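Local coordinates for protein putative rubredoxin reductase (Rhodopseudomonas palustris, PDB 3FG2) that uses a bound FAD to pass electrons from NADH to a ferredoxin, probably the one that serves the CYP199A2 system, at residues A17-R21 / D69-E73; P121-Y125 / D231-V235; Y189-H194 / Q324-L329; D260-L264 / A311-D315. All blocks are in the same frame, centred on the assembly; numbering follows the deposited sequence.

Interaction 1: A17-R21 / D69-E73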
loop_
_atom_site.group_PDB
_atom_site.type_symbol
_atom_site.label_atom_id
_atom_site.label_comp_id
_atom_site.label_asym_id
_atom_site.label_seq_id
_atom_site.Cartn_x
_atom_site.Cartn_y
_atom_site.Cartn_z
ATOM N N ALA A 17 8.052 12.397 11.185
ATOM C CA ALA A 17 8.802 13.640 11.304
ATOM C C ALA A 17 7.846 14.737 11.760
ATOM O O ALA A 17 8.088 15.429 12.752
ATOM C CB ALA A 17 9.424 14.015 9.957
ATOM N N VAL A 18 6.755 14.884 11.019
ATOM C CA VAL A 18 5.752 15.889 11.323
ATOM C C VAL A 18 5.128 15.703 12.703
ATOM O O VAL A 18 5.089 16.644 13.491
ATOM C CB VAL A 18 4.649 15.888 10.251
ATOM C CG1 VAL A 18 3.460 16.719 10.711
ATOM C CG2 VAL A 18 5.210 16.442 8.949
ATOM N N SER A 19 4.658 14.495 12.999
ATOM C CA SER A 19 4.034 14.223 14.287
ATOM C C SER A 19 5.004 14.437 15.435
ATOM O O SER A 19 4.601 14.772 16.554
ATOM C CB SER A 19 3.500 12.793 14.333
ATOM O OG SER A 19 2.415 12.636 13.436
ATOM N N LEU A 20 6.283 14.236 15.155
ATOM C CA LEU A 20 7.311 14.409 16.167
ATOM C C LEU A 20 7.349 15.892 16.550
ATOM O O LEU A 20 7.365 16.242 17.735
ATOM C CB LEU A 20 8.653 13.951 15.599
ATOM C CG LEU A 20 9.685 13.227 16.470
ATOM C CD1 LEU A 20 9.020 12.342 17.518
ATOM C CD2 LEU A 20 10.576 12.397 15.536
ATOM N N ARG A 21 7.338 16.758 15.540
ATOM C CA ARG A 21 7.361 18.198 15.778
ATOM C C ARG A 21 6.082 18.683 16.448
ATOM O O ARG A 21 6.133 19.456 17.406
ATOM C CB ARG A 21 7.575 18.966 14.467
ATOM C CG ARG A 21 9.026 19.007 13.988
ATOM C CD ARG A 21 9.981 19.453 15.105
ATOM N NE ARG A 21 11.327 19.715 14.604
ATOM C CZ ARG A 21 12.438 19.378 15.248
ATOM N NH1 ARG A 21 12.361 18.764 16.419
ATOM N NH2 ARG A 21 13.625 19.639 14.715
ATOM N N ASP A 69 10.736 25.445 7.915
ATOM C CA ASP A 69 9.947 26.049 8.980
ATOM C C ASP A 69 9.732 25.076 10.138
ATOM O O ASP A 69 9.518 25.489 11.280
ATOM C CB ASP A 69 8.582 26.480 8.441
ATOM C CG ASP A 69 8.688 27.446 7.279
ATOM O OD1 ASP A 69 7.633 27.813 6.714
ATOM O OD2 ASP A 69 9.822 27.839 6.931
ATOM N N GLN A 70 9.789 23.781 9.837
ATOM C CA GLN A 70 9.567 22.750 10.844
ATOM C C GLN A 70 10.841 22.205 11.477
ATOM O O GLN A 70 10.779 21.364 12.378
ATOM C CB GLN A 70 8.775 21.593 10.234
ATOM C CG GLN A 70 7.390 21.970 9.736
ATOM C CD GLN A 70 6.517 22.543 10.831
ATOM O OE1 GLN A 70 6.586 22.110 11.979
ATOM N NE2 GLN A 70 5.677 23.509 10.477
ATOM N N ALA A 71 11.989 22.683 11.013
ATOM C CA ALA A 71 13.269 22.222 11.541
ATOM C C ALA A 71 13.471 20.738 11.253
ATOM O O ALA A 71 14.127 20.031 12.022
ATOM C CB ALA A 71 13.348 22.477 13.044
ATOM N N ILE A 72 12.889 20.267 10.152
ATOM C CA ILE A 72 13.035 18.873 9.748
ATOM C C ILE A 72 14.073 18.849 8.640
ATOM O O ILE A 72 13.818 19.292 7.522
ATOM C CB ILE A 72 11.710 18.275 9.220
ATOM C CG1 ILE A 72 10.686 18.209 10.356
ATOM C CG2 ILE A 72 11.955 16.884 8.652
ATOM C CD1 ILE A 72 9.344 17.626 9.960
ATOM N N GLU A 73 15.249 18.332 8.966
ATOM C CA GLU A 73 16.351 18.272 8.018
ATOM C C GLU A 73 16.110 17.238 6.922
ATOM O O GLU A 73 16.182 16.029 7.169
ATOM C CB GLU A 73 17.647 17.950 8.768
ATOM C CG GLU A 73 18.897 18.474 8.098
ATOM C CD GLU A 73 20.147 18.082 8.849
ATOM O OE1 GLU A 73 20.197 18.316 10.078
ATOM O OE2 GLU A 73 21.078 17.545 8.208
#
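A17 and I72 form the tight end of this contact: I72 CD1 reaches within 3.6 Å of A17 CB and also lies against the start of V18, while V18 CG2 stands farther back. I72 gets there because CG1 is anti to its carbonyl carbon and the chain then runs straight on (chi2 -180°), laying CD1 against the helix backbone; its other branch, CG2, flanks A17 CB from the strand side. Both residues are buried, and A17 also rests on I6 of strand 4-7. Helix 11-22 is the one that follows the first strand and glycine-rich turn of the FAD-binding Rossmann-type fold, and 72-75 is an edge strand of its parallel sheet, so the contact packs helix against sheet margin. Toward solvent the packing gives way to polar bonds made by R21. Its chain bends at chi2 (-50°) and brings the guanidinium edge to two carbonyls of the Schellman motif that ends helix 64-69. R21 NE donates to Q70 O at 2.8 Å, nearly along the C=O axis, and R21 NH2 to A71 O at 2.8 Å from above that carbonyl's plane. NH1 bonds G27 O, which further fixes the group's rotation. A leucine in place of R21 would probably leave the carbonyls of Q70 and A71 without these donors and the turn less firmly tied to the helix. On the exposed side A71 CB lies 3.3 Å from R21 NH2.

Interaction 2: P121-Y125 / D231-V235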
loop_
_atom_site.group_PDB
_atom_site.type_symbol
_atom_site.label_atom_id
_atom_site.label_comp_id
_atom_site.label_asym_id
_atom_site.label_seq_id
_atom_site.Cartn_x
_atom_site.Cartn_y
_atom_site.Cartn_z
ATOM N N PRO A 121 12.661 -3.272 -22.067
ATOM C CA PRO A 121 12.197 -1.900 -21.823
ATOM C C PRO A 121 10.699 -1.703 -21.588
ATOM O O PRO A 121 10.302 -0.904 -20.738
ATOM C CB PRO A 121 12.675 -1.152 -23.066
ATOM C CG PRO A 121 13.885 -1.933 -23.494
ATOM C CD PRO A 121 13.422 -3.349 -23.325
ATOM N N ASP A 122 9.870 -2.425 -22.337
ATOM C CA ASP A 122 8.423 -2.281 -22.220
ATOM C C ASP A 122 7.724 -3.112 -21.147
ATOM O O ASP A 122 6.517 -3.347 -21.225
ATOM C CB ASP A 122 7.763 -2.524 -23.586
ATOM C CG ASP A 122 7.996 -1.374 -24.558
ATOM O OD1 ASP A 122 8.099 -1.636 -25.778
ATOM O OD2 ASP A 122 8.065 -0.207 -24.107
ATOM N N VAL A 123 8.485 -3.562 -20.154
ATOM C CA VAL A 123 7.925 -4.313 -19.034
ATOM C C VAL A 123 8.121 -3.361 -17.848
ATOM O O VAL A 123 9.209 -3.275 -17.266
ATOM C CB VAL A 123 8.674 -5.641 -18.799
ATOM C CG1 VAL A 123 8.133 -6.328 -17.563
ATOM C CG2 VAL A 123 8.501 -6.556 -20.008
ATOM N N LEU A 124 7.053 -2.646 -17.506
ATOM C CA LEU A 124 7.094 -1.641 -16.453
ATOM C C LEU A 124 6.407 -1.981 -15.139
ATOM O O LEU A 124 5.481 -2.800 -15.084
ATOM C CB LEU A 124 6.487 -0.347 -16.992
ATOM C CG LEU A 124 7.023 0.095 -18.356
ATOM C CD1 LEU A 124 6.220 1.286 -18.874
ATOM C CD2 LEU A 124 8.498 0.444 -18.220
ATOM N N TYR A 125 6.866 -1.317 -14.084
ATOM C CA TYR A 125 6.301 -1.485 -12.755
ATOM C C TYR A 125 5.547 -0.199 -12.423
ATOM O O TYR A 125 5.639 0.774 -13.173
ATOM C CB TYR A 125 7.413 -1.771 -11.743
ATOM C CG TYR A 125 8.080 -3.105 -12.012
ATOM C CD1 TYR A 125 9.070 -3.238 -12.996
ATOM C CD2 TYR A 125 7.667 -4.252 -11.340
ATOM C CE1 TYR A 125 9.620 -4.478 -13.300
ATOM C CE2 TYR A 125 8.209 -5.489 -11.635
ATOM C CZ TYR A 125 9.178 -5.603 -12.615
ATOM O OH TYR A 125 9.671 -6.857 -12.915
ATOM N N ASP A 231 1.932 -4.946 -26.623
ATOM C CA ASP A 231 3.143 -4.173 -26.876
ATOM C C ASP A 231 3.593 -3.482 -25.600
ATOM O O ASP A 231 4.566 -2.735 -25.601
ATOM C CB ASP A 231 2.931 -3.148 -27.999
ATOM C CG ASP A 231 1.819 -2.169 -27.699
ATOM O OD1 ASP A 231 1.523 -1.340 -28.579
ATOM O OD2 ASP A 231 1.242 -2.218 -26.593
ATOM N N LEU A 232 2.883 -3.756 -24.508
ATOM C CA LEU A 232 3.205 -3.185 -23.208
ATOM C C LEU A 232 2.791 -4.119 -22.062
ATOM O O LEU A 232 1.707 -4.714 -22.083
ATOM C CB LEU A 232 2.514 -1.826 -23.043
ATOM C CG LEU A 232 2.749 -1.041 -21.745
ATOM C CD1 LEU A 232 4.217 -0.675 -21.607
ATOM C CD2 LEU A 232 1.899 0.217 -21.755
ATOM N N VAL A 233 3.661 -4.244 -21.065
ATOM C CA VAL A 233 3.380 -5.083 -19.907
ATOM C C VAL A 233 3.563 -4.302 -18.609
ATOM O O VAL A 233 4.568 -3.609 -18.417
ATOM C CB VAL A 233 4.318 -6.319 -19.849
ATOM C CG1 VAL A 233 3.970 -7.186 -18.625
ATOM C CG2 VAL A 233 4.196 -7.132 -21.133
ATOM N N VAL A 234 2.580 -4.412 -17.724
ATOM C CA VAL A 234 2.644 -3.759 -16.423
ATOM C C VAL A 234 2.550 -4.889 -15.402
ATOM O O VAL A 234 1.581 -5.650 -15.391
ATOM C CB VAL A 234 1.473 -2.770 -16.233
ATOM C CG1 VAL A 234 1.508 -2.177 -14.832
ATOM C CG2 VAL A 234 1.568 -1.658 -17.274
ATOM N N VAL A 235 3.562 -5.028 -14.558
ATOM C CA VAL A 235 3.533 -6.110 -13.588
ATOM C C VAL A 235 3.397 -5.648 -12.151
ATOM O O VAL A 235 4.053 -4.701 -11.710
ATOM C CB VAL A 235 4.780 -7.047 -13.724
ATOM C CG1 VAL A 235 5.643 -6.611 -14.891
ATOM C CG2 VAL A 235 5.578 -7.074 -12.437
#
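L124 and V233 exchange the central bond of a short parallel pairing: L124 N gives its hydrogen to V233 O at 2.8 Å, while V233 N bonds D122 O and V235 N bonds L124 O, each at 3.0 Å. Strand 123-124 thereby becomes an edge of the five-stranded parallel sheet of the second Rossmann-type domain, which in this family binds NADH. L124 can be followed outward. Its CB passes 4.0 Å from V233 O, and CG, anti to the carbonyl carbon (chi1 -49°), sends CD1 to L232 CD1 at 3.9 Å, the two side chains crossing at about a right angle; L135 and R138 of helix 129-138 adjoin the same leucine. On the face shared by V123 and V233, V123 CG1 meets V235 CG1 at 3.7 Å and V217 packs alongside. The Y125 ring lies beside V235, its hydroxyl bonded to L113 N. With an alanine in place of Y125, L113 N would probably be left without that acceptor and this end of the strand less firmly held. D122 turns its carboxylate to R138 in a salt bridge. Main-chain bonds therefore fix the register, while aliphatic contacts fill in on both faces and charge sits at the D122 and D231 end.

Interaction 3: Y189-H194 / Q324-L329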
loop_
_atom_site.group_PDB
_atom_site.type_symbol
_atom_site.label_atom_id
_atom_site.label_comp_id
_atom_site.label_asym_id
_atom_site.label_seq_id
_atom_site.Cartn_x
_atom_site.Cartn_y
_atom_site.Cartn_z
ATOM N N TYR A 189 -18.045 -8.502 -8.351
ATOM C CA TYR A 189 -18.526 -7.187 -8.777
ATOM C C TYR A 189 -17.526 -6.492 -9.699
ATOM O O TYR A 189 -17.878 -6.012 -10.778
ATOM C CB TYR A 189 -18.785 -6.275 -7.566
ATOM C CG TYR A 189 -19.137 -4.850 -7.955
ATOM C CD1 TYR A 189 -20.406 -4.533 -8.458
ATOM C CD2 TYR A 189 -18.185 -3.832 -7.882
ATOM C CE1 TYR A 189 -20.718 -3.236 -8.887
ATOM C CE2 TYR A 189 -18.484 -2.524 -8.309
ATOM C CZ TYR A 189 -19.753 -2.237 -8.811
ATOM O OH TYR A 189 -20.050 -0.956 -9.234
ATOM N N PHE A 190 -16.275 -6.429 -9.265
ATOM C CA PHE A 190 -15.254 -5.770 -10.057
ATOM C C PHE A 190 -14.893 -6.525 -11.324
ATOM O O PHE A 190 -14.447 -5.921 -12.305
ATOM C CB PHE A 190 -14.023 -5.492 -9.195
ATOM C CG PHE A 190 -14.192 -4.300 -8.309
ATOM C CD1 PHE A 190 -14.439 -4.449 -6.950
ATOM C CD2 PHE A 190 -14.175 -3.014 -8.852
ATOM C CE1 PHE A 190 -14.673 -3.334 -6.144
ATOM C CE2 PHE A 190 -14.409 -1.888 -8.054
ATOM C CZ PHE A 190 -14.659 -2.048 -6.701
ATOM N N HIS A 191 -15.090 -7.839 -11.313
ATOM C CA HIS A 191 -14.809 -8.616 -12.504
ATOM C C HIS A 191 -15.832 -8.196 -13.554
ATOM O O HIS A 191 -15.495 -8.014 -14.719
ATOM C CB HIS A 191 -14.935 -10.116 -12.238
ATOM C CG HIS A 191 -14.997 -10.934 -13.490
ATOM N ND1 HIS A 191 -16.143 -11.044 -14.249
ATOM C CD2 HIS A 191 -14.041 -11.624 -14.153
ATOM C CE1 HIS A 191 -15.890 -11.767 -15.326
ATOM N NE2 HIS A 191 -14.620 -12.131 -15.291
ATOM N N ASP A 192 -17.082 -8.035 -13.126
ATOM C CA ASP A 192 -18.152 -7.630 -14.032
ATOM C C ASP A 192 -17.906 -6.217 -14.575
ATOM O O ASP A 192 -17.941 -5.991 -15.787
ATOM C CB ASP A 192 -19.517 -7.670 -13.324
ATOM C CG ASP A 192 -20.001 -9.090 -13.034
ATOM O OD1 ASP A 192 -19.499 -10.050 -13.659
ATOM O OD2 ASP A 192 -20.908 -9.248 -12.188
ATOM N N ARG A 193 -17.658 -5.272 -13.675
ATOM C CA ARG A 193 -17.414 -3.890 -14.063
ATOM C C ARG A 193 -16.283 -3.757 -15.075
ATOM O O ARG A 193 -16.441 -3.101 -16.108
ATOM C CB ARG A 193 -17.097 -3.052 -12.827
ATOM C CG ARG A 193 -18.267 -2.975 -11.858
ATOM C CD ARG A 193 -19.406 -2.165 -12.460
ATOM N NE ARG A 193 -19.099 -0.736 -12.464
ATOM C CZ ARG A 193 -19.585 0.136 -13.342
ATOM N NH1 ARG A 193 -20.404 -0.268 -14.304
ATOM N NH2 ARG A 193 -19.259 1.417 -13.251
ATOM N N HIS A 194 -15.145 -4.378 -14.780
ATOM C CA HIS A 194 -13.997 -4.308 -15.678
ATOM C C HIS A 194 -14.262 -5.005 -17.001
ATOM O O HIS A 194 -13.924 -4.479 -18.061
ATOM C CB HIS A 194 -12.760 -4.891 -14.996
ATOM C CG HIS A 194 -12.216 -4.016 -13.913
ATOM N ND1 HIS A 194 -11.986 -2.670 -14.100
ATOM C CD2 HIS A 194 -11.855 -4.289 -12.638
ATOM C CE1 HIS A 194 -11.506 -2.152 -12.984
ATOM N NE2 HIS A 194 -11.417 -3.113 -12.082
ATOM N N GLN A 324 -11.248 2.265 -8.576
ATOM C CA GLN A 324 -11.155 1.603 -9.872
ATOM C C GLN A 324 -12.223 2.119 -10.816
ATOM O O GLN A 324 -13.421 1.868 -10.623
ATOM C CB GLN A 324 -11.267 0.081 -9.691
ATOM C CG GLN A 324 -10.099 -0.529 -8.894
ATOM C CD GLN A 324 -10.328 -1.990 -8.523
ATOM O OE1 GLN A 324 -10.945 -2.741 -9.279
ATOM N NE2 GLN A 324 -9.816 -2.401 -7.359
ATOM N N GLY A 325 -11.782 2.844 -11.839
ATOM C CA GLY A 325 -12.712 3.406 -12.801
ATOM C C GLY A 325 -13.603 4.413 -12.095
ATOM O O GLY A 325 -13.115 5.374 -11.503
ATOM N N ASP A 326 -14.911 4.198 -12.138
ATOM C CA ASP A 326 -15.824 5.116 -11.476
ATOM C C ASP A 326 -16.291 4.596 -10.123
ATOM O O ASP A 326 -17.050 5.266 -9.434
ATOM C CB ASP A 326 -17.034 5.394 -12.369
ATOM C CG ASP A 326 -16.649 6.081 -13.657
ATOM O OD1 ASP A 326 -15.747 6.946 -13.613
ATOM O OD2 ASP A 326 -17.245 5.772 -14.709
ATOM N N ASP A 327 -15.831 3.407 -9.746
ATOM C CA ASP A 327 -16.225 2.800 -8.474
ATOM C C ASP A 327 -15.214 3.055 -7.366
ATOM O O ASP A 327 -14.009 3.126 -7.613
ATOM C CB ASP A 327 -16.402 1.280 -8.624
ATOM C CG ASP A 327 -17.590 0.902 -9.491
ATOM O OD1 ASP A 327 -18.726 1.310 -9.169
ATOM O OD2 ASP A 327 -17.386 0.183 -10.493
ATOM N N LYS A 328 -15.719 3.194 -6.144
ATOM C CA LYS A 328 -14.880 3.416 -4.972
ATOM C C LYS A 328 -15.063 2.230 -4.038
ATOM O O LYS A 328 -16.192 1.826 -3.757
ATOM C CB LYS A 328 -15.290 4.696 -4.246
ATOM C CG LYS A 328 -14.758 4.797 -2.812
ATOM C CD LYS A 328 -13.279 5.159 -2.741
ATOM C CE LYS A 328 -13.081 6.668 -2.888
ATOM N NZ LYS A 328 -11.650 7.080 -2.743
ATOM N N LEU A 329 -13.950 1.674 -3.569
ATOM C CA LEU A 329 -13.981 0.536 -2.665
ATOM C C LEU A 329 -13.363 0.964 -1.346
ATOM O O LEU A 329 -12.245 1.482 -1.310
ATOM C CB LEU A 329 -13.157 -0.623 -3.232
ATOM C CG LEU A 329 -13.400 -2.069 -2.758
ATOM C CD1 LEU A 329 -12.096 -2.849 -2.873
ATOM C CD2 LEU A 329 -13.900 -2.121 -1.340
#
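F190 carries a flat group on each side: Y189 CD2 lies over the centre of one ring face, 3.8 Å above it, and the amide carbon of Q324 lies over the opposite face, the amide plane turned 43° from the ring. Q324 OE1 approaches F190 CD2 and, 2.9 Å away, accepts the hydrogen of H194 NE2 at the imidazole edge; ring and amide are nearly coplanar, 10° apart. The Y189 ring has R193 CG over one face and the D327 carboxylate carbon at its edge. Helix 184-196, of the NADH-domain region, is joined to the type II' turn 324-327 of the beta hairpin formed by strands 319-324 and 327-333 of the C-terminal sheet. D327 is a second buried acceptor. D327 OD1 is met from above the carboxylate plane by Y189 OH at 2.6 Å and takes a bond from N369. D327 OD2 offers the syn lone pair to R193 NE, a straight salt bridge of 2.8 Å in the guanidinium plane, reached because the arginine chain bends at chi2 and chi3. Three donors on one carboxylate, one of them cationic, would probably favour its charged form. L329 CG rests 3.8 Å from F190 CE1.

Interaction 4: D260-L264 / A311-D315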
loop_
_atom_site.group_PDB
_atom_site.type_symbol
_atom_site.label_atom_id
_atom_site.label_comp_id
_atom_site.label_asym_id
_atom_site.label_seq_id
_atom_site.Cartn_x
_atom_site.Cartn_y
_atom_site.Cartn_z
ATOM N N ASP A 260 7.997 -4.933 18.398
ATOM C CA ASP A 260 6.994 -5.306 19.397
ATOM C C ASP A 260 5.762 -4.397 19.365
ATOM O O ASP A 260 5.571 -3.644 18.415
ATOM C CB ASP A 260 7.601 -5.307 20.811
ATOM C CG ASP A 260 8.163 -3.953 21.223
ATOM O OD1 ASP A 260 7.800 -2.922 20.606
ATOM O OD2 ASP A 260 8.968 -3.924 22.184
ATOM N N GLN A 261 4.931 -4.475 20.403
ATOM C CA GLN A 261 3.715 -3.667 20.483
ATOM C C GLN A 261 3.960 -2.172 20.320
ATOM O O GLN A 261 3.090 -1.438 19.855
ATOM C CB GLN A 261 3.012 -3.897 21.819
ATOM C CG GLN A 261 2.498 -5.303 22.017
ATOM C CD GLN A 261 1.926 -5.529 23.409
ATOM O OE1 GLN A 261 1.445 -6.620 23.720
ATOM N NE2 GLN A 261 1.979 -4.500 24.253
ATOM N N GLN A 262 5.143 -1.717 20.707
ATOM C CA GLN A 262 5.450 -0.302 20.608
ATOM C C GLN A 262 6.256 0.054 19.373
ATOM O O GLN A 262 6.804 1.155 19.274
ATOM C CB GLN A 262 6.163 0.162 21.878
ATOM C CG GLN A 262 5.206 0.364 23.049
ATOM C CD GLN A 262 5.922 0.519 24.376
ATOM O OE1 GLN A 262 6.960 1.183 24.465
ATOM N NE2 GLN A 262 5.364 -0.082 25.421
ATOM N N LEU A 263 6.313 -0.885 18.432
ATOM C CA LEU A 263 7.022 -0.697 17.171
ATOM C C LEU A 263 8.526 -0.518 17.360
ATOM O O LEU A 263 9.187 0.195 16.600
ATOM C CB LEU A 263 6.417 0.496 16.415
ATOM C CG LEU A 263 4.878 0.442 16.399
ATOM C CD1 LEU A 263 4.295 1.652 15.685
ATOM C CD2 LEU A 263 4.439 -0.843 15.726
ATOM N N LEU A 264 9.057 -1.186 18.382
ATOM C CA LEU A 264 10.480 -1.145 18.693
ATOM C C LEU A 264 11.135 -2.460 18.303
ATOM O O LEU A 264 10.568 -3.532 18.529
ATOM C CB LEU A 264 10.696 -0.918 20.193
ATOM C CG LEU A 264 10.579 0.511 20.722
ATOM C CD1 LEU A 264 10.459 0.499 22.244
ATOM C CD2 LEU A 264 11.798 1.310 20.276
ATOM N N ALA A 311 4.297 6.135 25.933
ATOM C CA ALA A 311 4.571 4.947 25.152
ATOM C C ALA A 311 3.359 4.045 25.318
ATOM O O ALA A 311 3.067 3.592 26.426
ATOM C CB ALA A 311 5.816 4.256 25.673
ATOM N N LYS A 312 2.648 3.801 24.219
ATOM C CA LYS A 312 1.462 2.951 24.248
ATOM C C LYS A 312 1.500 1.895 23.159
ATOM O O LYS A 312 2.173 2.058 22.149
ATOM C CB LYS A 312 0.196 3.789 24.058
ATOM C CG LYS A 312 -0.246 4.567 25.274
ATOM C CD LYS A 312 -1.530 5.310 24.964
ATOM C CE LYS A 312 -2.218 5.768 26.228
ATOM N NZ LYS A 312 -2.553 4.619 27.119
ATOM N N PRO A 313 0.777 0.787 23.358
ATOM C CA PRO A 313 0.748 -0.279 22.356
ATOM C C PRO A 313 0.098 0.254 21.087
ATOM O O PRO A 313 -0.913 0.953 21.154
ATOM C CB PRO A 313 -0.111 -1.352 23.015
ATOM C CG PRO A 313 0.152 -1.151 24.472
ATOM C CD PRO A 313 0.117 0.356 24.602
ATOM N N TYR A 314 0.684 -0.059 19.937
ATOM C CA TYR A 314 0.129 0.387 18.664
ATOM C C TYR A 314 -1.245 -0.253 18.458
ATOM O O TYR A 314 -1.399 -1.463 18.635
ATOM C CB TYR A 314 1.047 -0.016 17.507
ATOM C CG TYR A 314 0.427 0.273 16.175
ATOM C CD1 TYR A 314 0.198 1.588 15.775
ATOM C CD2 TYR A 314 -0.008 -0.760 15.343
ATOM C CE1 TYR A 314 -0.458 1.879 14.582
ATOM C CE2 TYR A 314 -0.672 -0.481 14.135
ATOM C CZ TYR A 314 -0.891 0.847 13.767
ATOM O OH TYR A 314 -1.533 1.159 12.595
ATOM N N ASP A 315 -2.240 0.552 18.094
ATOM C CA ASP A 315 -3.584 0.020 17.868
ATOM C C ASP A 315 -4.351 0.771 16.779
ATOM O O ASP A 315 -5.575 0.919 16.863
ATOM C CB ASP A 315 -4.398 0.036 19.170
ATOM C CG ASP A 315 -5.687 -0.796 19.073
ATOM O OD1 ASP A 315 -6.563 -0.637 19.944
ATOM O OD2 ASP A 315 -5.830 -1.614 18.134
#
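Q261 O accepts the amide hydrogen of Y314 at 2.8 Å, nearly straight at 173°, and this bond joins a type I turn, D260 to L263, to an extended loop. The turn is braced from within: D260 OD1 takes hydrogens from Q262 N, an Asx turn, and from L264 N, the two arriving on opposite faces of the carboxylate plane. L263 and Y314 form the buried half. L263 CD2 lies 3.9 Å from Y314 CB, and CD1 approaches the root of the ring, obliquely, at CG and CD1. Y314 holds its ring anti to the backbone N (chi1 173°), which leads the phenol away from the turn toward F279, met edge-to-face, while the hydroxyl has weak bonds to N295 and Q294 of helix 293-306. The contact ties a loop of the FAD-binding part to the connection leading into the C-terminal sheet: 260-264 lies in the loop between strand 257-259 and strand 270-272, an outermost strand of the parallel sheet, and 311-315 leads from helix 293-306 toward strand 319-324. L263 is also bonded through its backbone to A272 on that outermost strand. The other half is more exposed. The extended Q262 chain lays CG 3.6 Å from K312 O and brings OE1 to A311 CB at 3.5 Å, a contact without a hydrogen bond. Q261 and P313 run side by side in the same direction, Q261 NE2 lying 3.8 Å from P313 CG; V282 touches both.

How the interactions relate
From the N terminus, interaction 1 closes first, bringing helix 11-22 to an edge strand, 72-75, of the FAD-domain sheet across 47 residues. Interaction 2 opens afterwards, pairing strand 123-124 with strand 232-235 at the margin of the second parallel sheet. Interaction 3 begins before interaction 2 has closed, so the two cross, and it carries helix 184-196 over to the hairpin that opens the C-terminal antiparallel sheet. Interaction 4 opens and closes within the span of interaction 3, joining two loops on the FAD-domain side. Interactions 1 and 4 have centres about 21 Å apart, interactions 2 and 3 about 23 Å; no two of the four touch.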